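Long-range contacts in putative protease (Parabacteroides distasonis ATCC 8503, PDB 3KD4), which is of unconfirmed function but is probably an exported hydrolase, tentatively regarded as a protease: residues A[135-140]-A[185-190]; A[149-154]-A[168-173]; A[257-262]-A[288-293]; A[368-373]-A[419-424]. One frame throughout, in Å; residues are numbered along the deposited sequence.

Contact 1. Residues A[135-140]-A[185-190]; sequences QETSPV and PASSRE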
loop_
_atom_site.group_PDB
_atom_site.type_symbol
_atom_site.label_atom_id
_atom_site.label_comp_id
_atom_site.label_asym_id
_atom_site.label_seq_id
_atom_site.Cartn_x
_atom_site.Cartn_y
_atom_site.Cartn_z
ATOM N N GLN A 135 -0.877 -1.190 -16.455
ATOM C CA GLN A 135 -1.884 -0.157 -16.580
ATOM C C GLN A 135 -1.365 1.143 -16.050
ATOM O O GLN A 135 -0.697 1.169 -15.015
ATOM C CB GLN A 135 -3.162 -0.546 -15.814
ATOM C CG GLN A 135 -4.330 0.367 -16.029
ATOM C CD GLN A 135 -5.629 -0.209 -15.490
ATOM O OE1 GLN A 135 -5.666 -0.730 -14.390
ATOM N NE2 GLN A 135 -6.683 -0.151 -16.289
ATOM N N GLU A 136 -1.684 2.237 -16.743
ATOM C CA GLU A 136 -1.314 3.583 -16.294
ATOM C C GLU A 136 -2.560 4.450 -16.052
ATOM O O GLU A 136 -3.689 4.015 -16.252
ATOM C CB GLU A 136 -0.420 4.267 -17.341
ATOM C CG GLU A 136 0.787 3.464 -17.747
ATOM C CD GLU A 136 1.812 3.273 -16.638
ATOM O OE1 GLU A 136 1.773 3.959 -15.587
ATOM O OE2 GLU A 136 2.668 2.404 -16.835
ATOM N N THR A 137 -2.342 5.682 -15.613
ATOM C CA THR A 137 -3.434 6.628 -15.379
ATOM C C THR A 137 -3.959 7.196 -16.701
ATOM O O THR A 137 -5.014 7.797 -16.750
ATOM C CB THR A 137 -2.953 7.768 -14.429
ATOM O OG1 THR A 137 -1.772 8.351 -14.966
ATOM C CG2 THR A 137 -2.609 7.206 -13.018
ATOM N N SER A 138 -3.195 7.018 -17.770
ATOM C CA SER A 138 -3.672 7.252 -19.129
ATOM C C SER A 138 -3.754 5.911 -19.872
ATOM O O SER A 138 -3.028 4.948 -19.526
ATOM C CB SER A 138 -2.672 8.180 -19.841
ATOM O OG SER A 138 -2.601 9.450 -19.220
ATOM N N PRO A 139 -4.574 5.846 -20.918
ATOM C CA PRO A 139 -4.594 4.637 -21.751
ATOM C C PRO A 139 -3.241 4.310 -22.412
ATOM O O PRO A 139 -2.438 5.217 -22.733
ATOM C CB PRO A 139 -5.603 4.959 -22.862
ATOM C CG PRO A 139 -6.126 6.343 -22.589
ATOM C CD PRO A 139 -5.373 6.957 -21.489
ATOM N N VAL A 140 -3.018 3.018 -22.613
ATOM C CA VAL A 140 -1.823 2.499 -23.286
ATOM C C VAL A 140 -2.306 1.761 -24.531
ATOM O O VAL A 140 -2.995 0.731 -24.432
ATOM C CB VAL A 140 -0.980 1.572 -22.375
ATOM C CG1 VAL A 140 0.242 1.051 -23.155
ATOM C CG2 VAL A 140 -0.556 2.305 -21.093
ATOM N N PRO A 185 -7.089 0.198 -20.912
ATOM C CA PRO A 185 -7.775 1.397 -20.469
ATOM C C PRO A 185 -6.970 2.122 -19.388
ATOM O O PRO A 185 -6.134 1.514 -18.743
ATOM C CB PRO A 185 -9.135 0.881 -19.965
ATOM C CG PRO A 185 -8.996 -0.539 -19.763
ATOM C CD PRO A 185 -7.753 -1.042 -20.461
ATOM N N ALA A 186 -7.149 3.425 -19.273
ATOM C CA ALA A 186 -6.641 4.186 -18.134
ATOM C C ALA A 186 -7.202 3.560 -16.844
ATOM O O ALA A 186 -8.326 3.089 -16.842
ATOM C CB ALA A 186 -7.128 5.646 -18.221
ATOM N N SER A 187 -6.457 3.601 -15.744
ATOM C CA SER A 187 -7.054 3.204 -14.493
ATOM C C SER A 187 -8.156 4.204 -14.113
ATOM O O SER A 187 -8.169 5.336 -14.573
ATOM C CB SER A 187 -5.992 3.057 -13.425
ATOM O OG SER A 187 -5.165 4.189 -13.422
ATOM N N SER A 188 -9.107 3.757 -13.307
ATOM C CA SER A 188 -10.215 4.607 -12.869
ATOM C C SER A 188 -9.722 5.538 -11.806
ATOM O O SER A 188 -8.873 5.181 -10.986
ATOM C CB SER A 188 -11.382 3.771 -12.338
ATOM O OG SER A 188 -12.446 4.603 -11.871
ATOM N N ARG A 189 -10.265 6.749 -11.808
ATOM C CA ARG A 189 -9.935 7.732 -10.781
ATOM C C ARG A 189 -10.809 7.495 -9.518
ATOM O O ARG A 189 -10.637 8.180 -8.549
ATOM C CB ARG A 189 -10.148 9.166 -11.313
ATOM C CG ARG A 189 -9.376 9.528 -12.616
ATOM C CD ARG A 189 -10.043 10.717 -13.336
ATOM N N GLU A 190 -11.749 6.549 -9.538
ATOM C CA GLU A 190 -12.571 6.279 -8.348
ATOM C C GLU A 190 -11.764 6.058 -7.092
ATOM O O GLU A 190 -10.774 5.331 -7.097
ATOM C CB GLU A 190 -13.469 5.069 -8.552
ATOM C CG GLU A 190 -14.718 5.418 -9.265
ATOM C CD GLU A 190 -15.599 4.256 -9.550
ATOM O OE1 GLU A 190 -15.185 3.094 -9.389
ATOM O OE2 GLU A 190 -16.737 4.515 -9.978
HETATM O O HOH W 1 -2.578 2.842 -12.975
HETATM O O HOH W 2 -3.387 2.191 -19.140
HETATM O O HOH W 3 -6.749 7.932 -14.631
#
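Glu136 O and the backbone of Ser187 carry the central bond of this loop-to-loop contact: Ser187 N donates to Glu136 O over 2.8 Å, at 162° and in the carbonyl plane. Beside it, the side-chain amide of Gln135 reaches Pro185 O, with Gln135 NE2 giving a nearly straight bond of 3.0 Å. The acceptor lies in the amide plane, whereas the amide nitrogen stands well above the plane of the Pro185 carbonyl. CG of Gln135 is anti to its own N (chi1 -172°) and the chain continues extended, laying CD alongside Ser187 CB. Ala186 CB packs against Thr137 O at 3.4 Å and lies 3.9 Å from Pro139 CD. Waters also bridge the loops: one accepts from Glu136 N and lies close to Pro185 O, and another donates to both Thr137 O (2.7 Å) and Ser187 O (3.0 Å).

Gln135 OE1 bonds to Ser200, which fixes the amide at both ends; the Glu136 carboxylate pairs with Arg133; Thr137 and Ser138 both bond to Tyr43. The two loops join just where strands 140-150 and 174-184 meet, Val140 pairing with Ile184, while the backbone of Pro139 is tied to Tyr8 of strand 6-17 in the same mixed sheet.

Contact 2. Residues A[149-154]-A[168-173]; sequences VPEGTP and EESHDG. With PO4 (phosphate ion), chain D.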
loop_
_atom_site.group_PDB
_atom_site.type_symbol
_atom_site.label_atom_id
_atom_site.label_comp_id
_atom_site.label_asym_id
_atom_site.label_seq_id
_atom_site.Cartn_x
_atom_site.Cartn_y
_atom_site.Cartn_z
ATOM N N VAL A 149 16.226 -14.940 -20.319
ATOM C CA VAL A 149 17.099 -15.587 -19.338
ATOM C C VAL A 149 17.909 -16.676 -20.074
ATOM O O VAL A 149 17.531 -17.105 -21.180
ATOM C CB VAL A 149 16.322 -16.190 -18.132
ATOM C CG1 VAL A 149 15.320 -15.175 -17.538
ATOM C CG2 VAL A 149 15.600 -17.485 -18.519
ATOM N N PRO A 150 19.012 -17.128 -19.467
ATOM C CA PRO A 150 19.786 -18.207 -20.079
ATOM C C PRO A 150 18.999 -19.512 -20.133
ATOM O O PRO A 150 18.271 -19.821 -19.220
ATOM C CB PRO A 150 21.024 -18.354 -19.163
ATOM C CG PRO A 150 21.085 -17.091 -18.385
ATOM C CD PRO A 150 19.615 -16.662 -18.224
ATOM N N GLU A 151 19.129 -20.235 -21.238
ATOM C CA GLU A 151 18.567 -21.568 -21.301
ATOM C C GLU A 151 19.051 -22.340 -20.104
ATOM O O GLU A 151 20.213 -22.238 -19.702
ATOM C CB GLU A 151 18.926 -22.284 -22.607
ATOM C CG GLU A 151 18.051 -21.712 -23.684
ATOM C CD GLU A 151 18.228 -22.303 -25.049
ATOM O OE1 GLU A 151 19.209 -23.072 -25.289
ATOM O OE2 GLU A 151 17.359 -21.956 -25.892
ATOM N N GLY A 152 18.131 -23.055 -19.505
ATOM C CA GLY A 152 18.452 -23.831 -18.330
ATOM C C GLY A 152 18.155 -23.140 -17.016
ATOM O O GLY A 152 18.216 -23.800 -15.956
ATOM N N THR A 153 17.877 -21.835 -17.056
ATOM C CA THR A 153 17.482 -21.087 -15.881
ATOM C C THR A 153 15.969 -21.301 -15.681
ATOM O O THR A 153 15.184 -21.185 -16.631
ATOM C CB THR A 153 17.798 -19.556 -16.040
ATOM O OG1 THR A 153 19.223 -19.366 -16.058
ATOM C CG2 THR A 153 17.185 -18.662 -14.894
ATOM N N PRO A 154 15.553 -21.650 -14.462
ATOM C CA PRO A 154 14.099 -21.772 -14.271
ATOM C C PRO A 154 13.416 -20.416 -14.415
ATOM O O PRO A 154 13.967 -19.422 -14.015
ATOM C CB PRO A 154 13.977 -22.286 -12.830
ATOM C CG PRO A 154 15.204 -21.748 -12.149
ATOM C CD PRO A 154 16.298 -21.855 -13.212
ATOM N N GLU A 168 6.725 -17.726 -26.773
ATOM C CA GLU A 168 8.036 -18.195 -26.318
ATOM C C GLU A 168 8.958 -18.237 -27.502
ATOM O O GLU A 168 8.544 -18.632 -28.555
ATOM C CB GLU A 168 7.939 -19.607 -25.735
ATOM C CG GLU A 168 7.173 -19.693 -24.441
ATOM C CD GLU A 168 6.965 -21.144 -23.972
ATOM O OE1 GLU A 168 6.791 -22.056 -24.827
ATOM O OE2 GLU A 168 6.967 -21.368 -22.735
ATOM N N GLU A 169 10.211 -17.838 -27.330
ATOM C CA GLU A 169 11.134 -17.763 -28.429
ATOM C C GLU A 169 12.522 -18.038 -27.861
ATOM O O GLU A 169 12.979 -17.322 -26.968
ATOM C CB GLU A 169 11.057 -16.365 -29.007
ATOM C CG GLU A 169 11.976 -16.070 -30.133
ATOM C CD GLU A 169 11.738 -14.688 -30.677
ATOM O OE1 GLU A 169 10.763 -14.053 -30.206
ATOM O OE2 GLU A 169 12.508 -14.221 -31.549
ATOM N N SER A 170 13.170 -19.094 -28.306
ATOM C CA SER A 170 14.536 -19.299 -27.928
ATOM C C SER A 170 15.477 -18.977 -29.068
ATOM O O SER A 170 15.143 -19.133 -30.266
ATOM C CB SER A 170 14.764 -20.691 -27.371
ATOM O OG SER A 170 14.602 -21.677 -28.362
ATOM N N HIS A 171 16.657 -18.511 -28.687
ATOM C CA HIS A 171 17.690 -18.146 -29.648
ATOM C C HIS A 171 19.004 -17.995 -28.905
ATOM O O HIS A 171 19.031 -17.499 -27.783
ATOM C CB HIS A 171 17.330 -16.810 -30.343
ATOM C CG HIS A 171 17.373 -15.634 -29.420
ATOM N ND1 HIS A 171 18.503 -14.855 -29.270
ATOM C CD2 HIS A 171 16.459 -15.162 -28.530
ATOM C CE1 HIS A 171 18.278 -13.951 -28.328
ATOM N NE2 HIS A 171 17.038 -14.096 -27.884
ATOM N N ASP A 172 20.082 -18.459 -29.527
ATOM C CA ASP A 172 21.433 -18.145 -29.082
ATOM C C ASP A 172 21.708 -18.532 -27.625
ATOM O O ASP A 172 22.457 -17.848 -26.949
ATOM C CB ASP A 172 21.693 -16.648 -29.321
ATOM C CG ASP A 172 21.413 -16.235 -30.770
ATOM O OD1 ASP A 172 22.188 -16.682 -31.688
ATOM O OD2 ASP A 172 20.392 -15.517 -31.000
ATOM N N GLY A 173 21.129 -19.640 -27.173
ATOM C CA GLY A 173 21.267 -20.116 -25.780
ATOM C C GLY A 173 20.427 -19.319 -24.775
ATOM O O GLY A 173 20.636 -19.416 -23.577
HETATM P P PO4 D . 15.166 -24.442 -21.049
HETATM O O1 PO4 D . 15.807 -23.721 -22.210
HETATM O O2 PO4 D . 15.494 -23.662 -19.795
HETATM O O3 PO4 D . 13.671 -24.492 -21.250
HETATM O O4 PO4 D . 15.710 -25.842 -20.965
HETATM O O HOH W 4 18.885 -21.405 -28.297
#
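Glu151 lays its side chain across Gly173 toward Ser170, the extended chain passing over the glycine backbone. With CG beside the backbone N (chi1 -77°), Glu151 CD sits 3.7 Å from Gly173 C, and the carboxylate comes close to the serine methylene, with Glu151 OE2 3.2 Å from Ser170 CB. One water donates to Glu151 OE2 (2.9 Å) and accepts from Gly173 N (3.1 Å), bridging carboxylate and backbone. In the backbone, Glu151 N donates to Gly173 O over 2.9 Å, almost straight at 171°, from above the plane of that carbonyl.

Pro150 to Thr153 form a type II beta turn, closed by Thr153 N on Pro150 O, with Gly152 at its positive-phi position. Gly152 N points to a phosphate ion, probably from the crystallisation liquor, and bonds to its O2 at 2.7 Å; Lys175 binds the same ion.

The turn after strand 140-150 thus meets the hairpin turn linking 167-171 to 174-184. Strand 174-184 runs between the other two, antiparallel to both, and 167-171 is an outermost strand of the mixed sheet.

Contact 3. Residues A[257-262]-A[288-293]; sequences NNLSTC and LEIAQL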
loop_
_atom_site.group_PDB
_atom_site.type_symbol
_atom_site.label_atom_id
_atom_site.label_comp_id
_atom_site.label_asym_id
_atom_site.label_seq_id
_atom_site.Cartn_x
_atom_site.Cartn_y
_atom_site.Cartn_z
ATOM N N ASN A 257 9.512 2.977 19.676
ATOM C CA ASN A 257 9.913 4.255 20.263
ATOM C C ASN A 257 11.269 4.737 19.825
ATOM O O ASN A 257 11.563 5.892 19.982
ATOM C CB ASN A 257 9.900 4.177 21.799
ATOM C CG ASN A 257 8.499 4.073 22.358
ATOM O OD1 ASN A 257 7.530 4.431 21.686
ATOM N ND2 ASN A 257 8.375 3.552 23.581
ATOM N N ASN A 258 12.103 3.860 19.290
ATOM C CA ASN A 258 13.486 4.214 19.043
ATOM C C ASN A 258 13.960 4.107 17.606
ATOM O O ASN A 258 15.052 4.541 17.307
ATOM C CB ASN A 258 14.369 3.396 19.988
ATOM C CG ASN A 258 14.198 3.832 21.429
ATOM O OD1 ASN A 258 14.741 4.840 21.811
ATOM N ND2 ASN A 258 13.405 3.117 22.204
ATOM N N LEU A 259 13.161 3.544 16.715
ATOM C CA LEU A 259 13.557 3.414 15.313
ATOM C C LEU A 259 12.517 4.083 14.460
ATOM O O LEU A 259 11.320 3.876 14.649
ATOM C CB LEU A 259 13.675 1.952 14.891
ATOM C CG LEU A 259 15.018 1.271 15.195
ATOM C CD1 LEU A 259 15.019 0.609 16.591
ATOM C CD2 LEU A 259 15.337 0.243 14.123
ATOM N N SER A 260 12.961 4.908 13.526
ATOM C CA SER A 260 12.040 5.442 12.553
ATOM C C SER A 260 12.113 4.558 11.298
ATOM O O SER A 260 13.139 3.904 11.047
ATOM C CB SER A 260 12.381 6.880 12.258
ATOM O OG SER A 260 13.635 6.928 11.632
ATOM N N THR A 261 11.018 4.506 10.542
ATOM C CA THR A 261 10.963 3.655 9.366
ATOM C C THR A 261 11.364 4.429 8.135
ATOM O O THR A 261 10.811 5.459 7.855
ATOM C CB THR A 261 9.594 3.081 9.109
ATOM O OG1 THR A 261 9.150 2.463 10.301
ATOM C CG2 THR A 261 9.664 1.991 7.987
ATOM N N CYS A 262 12.324 3.885 7.413
ATOM C CA CYS A 262 12.851 4.460 6.198
ATOM C C CYS A 262 12.273 3.675 5.023
ATOM O O CYS A 262 12.647 2.527 4.821
ATOM C CB CYS A 262 14.365 4.293 6.264
ATOM S SG CYS A 262 15.258 5.151 5.045
ATOM N N LEU A 288 12.013 -4.034 6.136
ATOM C CA LEU A 288 12.632 -5.339 6.173
ATOM C C LEU A 288 13.607 -5.429 7.360
ATOM O O LEU A 288 13.630 -6.422 8.075
ATOM C CB LEU A 288 13.351 -5.621 4.860
ATOM C CG LEU A 288 14.057 -6.969 4.714
ATOM C CD1 LEU A 288 13.045 -8.121 4.807
ATOM C CD2 LEU A 288 14.866 -7.027 3.368
ATOM N N GLU A 289 14.412 -4.395 7.540
ATOM C CA GLU A 289 15.342 -4.317 8.677
ATOM C C GLU A 289 14.606 -4.333 10.009
ATOM O O GLU A 289 15.010 -5.021 10.943
ATOM C CB GLU A 289 16.204 -3.057 8.572
ATOM C CG GLU A 289 17.336 -3.187 7.567
ATOM C CD GLU A 289 18.078 -1.868 7.286
ATOM O OE1 GLU A 289 17.533 -0.789 7.622
ATOM O OE2 GLU A 289 19.219 -1.912 6.755
ATOM N N ILE A 290 13.532 -3.559 10.109
ATOM C CA ILE A 290 12.772 -3.500 11.348
ATOM C C ILE A 290 12.096 -4.833 11.660
ATOM O O ILE A 290 12.146 -5.328 12.800
ATOM C CB ILE A 290 11.765 -2.301 11.330
ATOM C CG1 ILE A 290 12.540 -0.973 11.319
ATOM C CG2 ILE A 290 10.806 -2.349 12.544
ATOM C CD1 ILE A 290 11.660 0.275 10.977
ATOM N N ALA A 291 11.521 -5.449 10.644
ATOM C CA ALA A 291 10.913 -6.756 10.814
ATOM C C ALA A 291 11.920 -7.779 11.351
ATOM O O ALA A 291 11.586 -8.557 12.228
ATOM C CB ALA A 291 10.332 -7.246 9.484
ATOM N N GLN A 292 13.136 -7.787 10.816
ATOM C CA GLN A 292 14.156 -8.769 11.240
ATOM C C GLN A 292 14.691 -8.446 12.608
ATOM O O GLN A 292 14.928 -9.351 13.398
ATOM C CB GLN A 292 15.308 -8.878 10.232
ATOM C CG GLN A 292 16.385 -9.912 10.593
ATOM C CD GLN A 292 15.895 -11.345 10.698
ATOM O OE1 GLN A 292 14.739 -11.640 10.424
ATOM N NE2 GLN A 292 16.799 -12.253 11.079
ATOM N N LEU A 293 14.862 -7.158 12.907
ATOM C CA LEU A 293 15.309 -6.750 14.243
ATOM C C LEU A 293 14.327 -7.223 15.344
ATOM O O LEU A 293 14.709 -7.818 16.373
ATOM C CB LEU A 293 15.477 -5.227 14.293
ATOM C CG LEU A 293 15.899 -4.693 15.665
ATOM C CD1 LEU A 293 17.213 -5.391 16.106
ATOM C CD2 LEU A 293 16.035 -3.138 15.695
#
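Leu259 overlaps two side chains of helix 287-300 at once: its CD2 lies 3.8 Å from Leu293 CD2 and 4.1 Å from Ile290 CG1. Both helix residues present their CB toward the segment 257-262, and, one turn apart, they form a shallow apolar face on which the leucine rests. The branches meet differently. Leu259 and Ile290 lie flank to flank, running oppositely, whereas Leu259 and Leu293 cross obliquely, and both Leu259 methyls touch the single Leu293 CD2, with CD1 at 4.0 Å.

Farther along, Thr261 lies at about a right angle to Ile290 and meets only its terminal methyl. Ile290 CD1 is 3.4 Å from Thr261 OG1 and about 4.0 Å from Thr261 CG2, so the methyl touches both branches of the threonine. The near-extended Ile290 chain (chi2 167°) carries CD1 out to that point; Ile290 CD1 also lies 3.9 Å from Ser260 O. No hydrogen bond crosses the contact; it is van der Waals packing, mostly between apolar groups.

Leu259 is where the chain leaves helix 244-258, and Ser260 and Cys262 then pair through their backbones with the short strand 284-285, directly ahead of helix 287-300. Val279 of helix 276-282 also packs on Leu259, and Ile276 of that helix on Leu293. Helix 287-300, packed in this way ahead of the antiparallel strands 305-312, 327-334 and 337-341, is consistent with a transglutaminase-like core, a fold related to that of the papain-like proteases.

Contact 4. Residues A[368-373]-A[419-424]; sequences TPIQIK and LPSLIR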
loop_
_atom_site.group_PDB
_atom_site.type_symbol
_atom_site.label_atom_id
_atom_site.label_comp_id
_atom_site.label_asym_id
_atom_site.label_seq_id
_atom_site.Cartn_x
_atom_site.Cartn_y
_atom_site.Cartn_z
ATOM N N THR A 368 -10.873 -9.683 11.204
ATOM C CA THR A 368 -11.390 -9.268 12.515
ATOM C C THR A 368 -11.832 -7.807 12.424
ATOM O O THR A 368 -11.055 -6.968 11.992
ATOM C CB THR A 368 -10.296 -9.359 13.619
ATOM O OG1 THR A 368 -9.777 -10.684 13.689
ATOM C CG2 THR A 368 -10.852 -8.988 14.978
ATOM N N PRO A 369 -13.085 -7.496 12.815
ATOM C CA PRO A 369 -13.497 -6.095 12.880
ATOM C C PRO A 369 -12.704 -5.261 13.866
ATOM O O PRO A 369 -12.381 -5.723 14.950
ATOM C CB PRO A 369 -14.955 -6.167 13.353
ATOM C CG PRO A 369 -15.384 -7.556 13.076
ATOM C CD PRO A 369 -14.186 -8.420 13.146
ATOM N N ILE A 370 -12.407 -4.026 13.494
ATOM C CA ILE A 370 -11.909 -3.050 14.448
ATOM C C ILE A 370 -13.103 -2.677 15.311
ATOM O O ILE A 370 -14.242 -2.530 14.812
ATOM C CB ILE A 370 -11.363 -1.794 13.753
ATOM C CG1 ILE A 370 -10.075 -2.130 13.001
ATOM C CG2 ILE A 370 -11.119 -0.641 14.751
ATOM C CD1 ILE A 370 -8.914 -2.580 13.909
ATOM N N GLN A 371 -12.852 -2.540 16.603
ATOM C CA GLN A 371 -13.905 -2.244 17.565
ATOM C C GLN A 371 -13.659 -0.873 18.104
ATOM O O GLN A 371 -12.593 -0.648 18.662
ATOM C CB GLN A 371 -13.839 -3.206 18.736
ATOM C CG GLN A 371 -14.142 -4.639 18.405
ATOM C CD GLN A 371 -15.605 -4.894 18.161
ATOM O OE1 GLN A 371 -16.483 -4.063 18.463
ATOM N NE2 GLN A 371 -15.890 -6.065 17.612
ATOM N N ILE A 372 -14.626 0.039 17.949
ATOM C CA ILE A 372 -14.530 1.385 18.517
ATOM C C ILE A 372 -15.670 1.638 19.526
ATOM O O ILE A 372 -16.841 1.340 19.285
ATOM C CB ILE A 372 -14.469 2.466 17.420
ATOM C CG1 ILE A 372 -13.099 2.388 16.730
ATOM C CG2 ILE A 372 -14.629 3.884 18.013
ATOM C CD1 ILE A 372 -13.139 2.835 15.395
ATOM N N LYS A 373 -15.289 2.127 20.696
ATOM C CA LYS A 373 -16.269 2.429 21.736
ATOM C C LYS A 373 -15.828 3.707 22.394
ATOM O O LYS A 373 -14.759 3.754 22.978
ATOM C CB LYS A 373 -16.367 1.288 22.741
ATOM C CG LYS A 373 -17.431 1.508 23.826
ATOM C CD LYS A 373 -17.698 0.194 24.573
ATOM C CE LYS A 373 -18.834 0.340 25.587
ATOM N NZ LYS A 373 -19.707 -0.888 25.571
ATOM N N LEU A 419 -13.443 -1.437 1.770
ATOM C CA LEU A 419 -13.256 -0.768 3.043
ATOM C C LEU A 419 -11.892 -1.130 3.624
ATOM O O LEU A 419 -11.388 -2.224 3.376
ATOM C CB LEU A 419 -14.327 -1.227 4.018
ATOM C CG LEU A 419 -15.790 -1.111 3.593
ATOM C CD1 LEU A 419 -16.627 -1.559 4.786
ATOM C CD2 LEU A 419 -16.128 0.329 3.194
ATOM N N PRO A 420 -11.294 -0.231 4.425
ATOM C CA PRO A 420 -9.999 -0.547 5.029
ATOM C C PRO A 420 -10.066 -1.766 5.960
ATOM O O PRO A 420 -9.112 -2.534 6.034
ATOM C CB PRO A 420 -9.667 0.722 5.827
ATOM C CG PRO A 420 -10.543 1.775 5.321
ATOM C CD PRO A 420 -11.752 1.129 4.759
ATOM N N SER A 421 -11.209 -1.951 6.627
ATOM C CA SER A 421 -11.419 -3.080 7.547
ATOM C C SER A 421 -12.898 -3.272 7.784
ATOM O O SER A 421 -13.699 -2.401 7.463
ATOM C CB SER A 421 -10.767 -2.822 8.904
ATOM O OG SER A 421 -11.497 -1.859 9.671
ATOM N N LEU A 422 -13.263 -4.396 8.369
ATOM C CA LEU A 422 -14.581 -4.501 8.980
ATOM C C LEU A 422 -14.530 -3.626 10.233
ATOM O O LEU A 422 -13.435 -3.334 10.759
ATOM C CB LEU A 422 -14.936 -5.927 9.342
ATOM C CG LEU A 422 -14.892 -6.905 8.169
ATOM C CD1 LEU A 422 -15.322 -8.305 8.674
ATOM C CD2 LEU A 422 -15.756 -6.442 7.024
ATOM N N ILE A 423 -15.697 -3.191 10.712
ATOM C CA ILE A 423 -15.696 -2.296 11.836
ATOM C C ILE A 423 -17.009 -2.394 12.600
ATOM O O ILE A 423 -18.086 -2.738 12.029
ATOM C CB ILE A 423 -15.439 -0.832 11.364
ATOM C CG1 ILE A 423 -14.991 0.040 12.543
ATOM C CG2 ILE A 423 -16.702 -0.276 10.639
ATOM C CD1 ILE A 423 -13.917 1.052 12.205
ATOM N N ARG A 424 -16.889 -2.113 13.894
ATOM C CA ARG A 424 -18.029 -1.983 14.783
ATOM C C ARG A 424 -17.761 -0.809 15.691
ATOM O O ARG A 424 -16.728 -0.782 16.402
ATOM C CB ARG A 424 -18.214 -3.229 15.637
ATOM C CG ARG A 424 -18.357 -4.523 14.872
ATOM C CD ARG A 424 -18.353 -5.721 15.827
ATOM N NE ARG A 424 -19.660 -6.082 16.377
ATOM C CZ ARG A 424 -20.151 -5.583 17.500
ATOM N NH1 ARG A 424 -19.448 -4.685 18.170
ATOM N NH2 ARG A 424 -21.338 -5.980 17.948
HETATM O O HOH W 5 -11.486 -6.355 9.239
#
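Ile370 pairs with Ile423, and Gln371 with Arg424, in a short parallel ladder that begins the edge of a five-stranded mixed sheet, strand 370-380 being outermost beside 423-433. Three backbone hydrogen bonds make the ladder: Ile370 N to Leu422 O (3.0 Å), Arg424 N to Ile370 O (2.8 Å) and Ile372 N to Arg424 O (2.7 Å). Leu422 O is gripped twice, since Ser421 OG also donates to it, and the two donors come from opposite faces of its carbonyl plane.

Apolar packing follows on the isoleucine face. Ile423 CD1 touches both Ile372 CD1 (3.7 Å) and Ile370 CB (4.1 Å); CG1 of Ile423 is anti to the backbone N (chi1 -162°), which brings it against Ile370 O. Ile401 and Leu474 also touch Ile423. Outside the ladder proper, Pro369 CB rests on Leu422 CB.

Polar side chains meet on the other face, where Gln371 and Arg424 lie side by side pointing the same way, their amide and guanidinium planes 43° apart. Arg424 was modelled in two conformers, so its link to Gln371 is uncertain; in one of them NH1 reaches an in-plane lone pair of Gln371 OE1 at 3.0 Å. Before the ladder, a water 2.9 Å from Thr368 O accepts from Leu422 N at 2.8 Å.

In the fold
From the N terminus, contact 1 opens just before strand 140-150 and closes just after 174-184, drawing both ends of this sheet segment together. Contact 2 is nested inside that loop, at the other end of the same strands, with centres about 33 Å apart; all four segments fall in the DUF3857 range. Contact 3 follows in series and closes a span of 25 residues holding helix 276-282 and strand 284-285, tying the exit of helix 244-258 to helix 287-300. Contact 4 comes last, joining strand 370-380 to 423-433 and closing a 45-residue span with strands 389-393 and 417-418, its centre about 50 Å from that of contact 2. None cross and none touch.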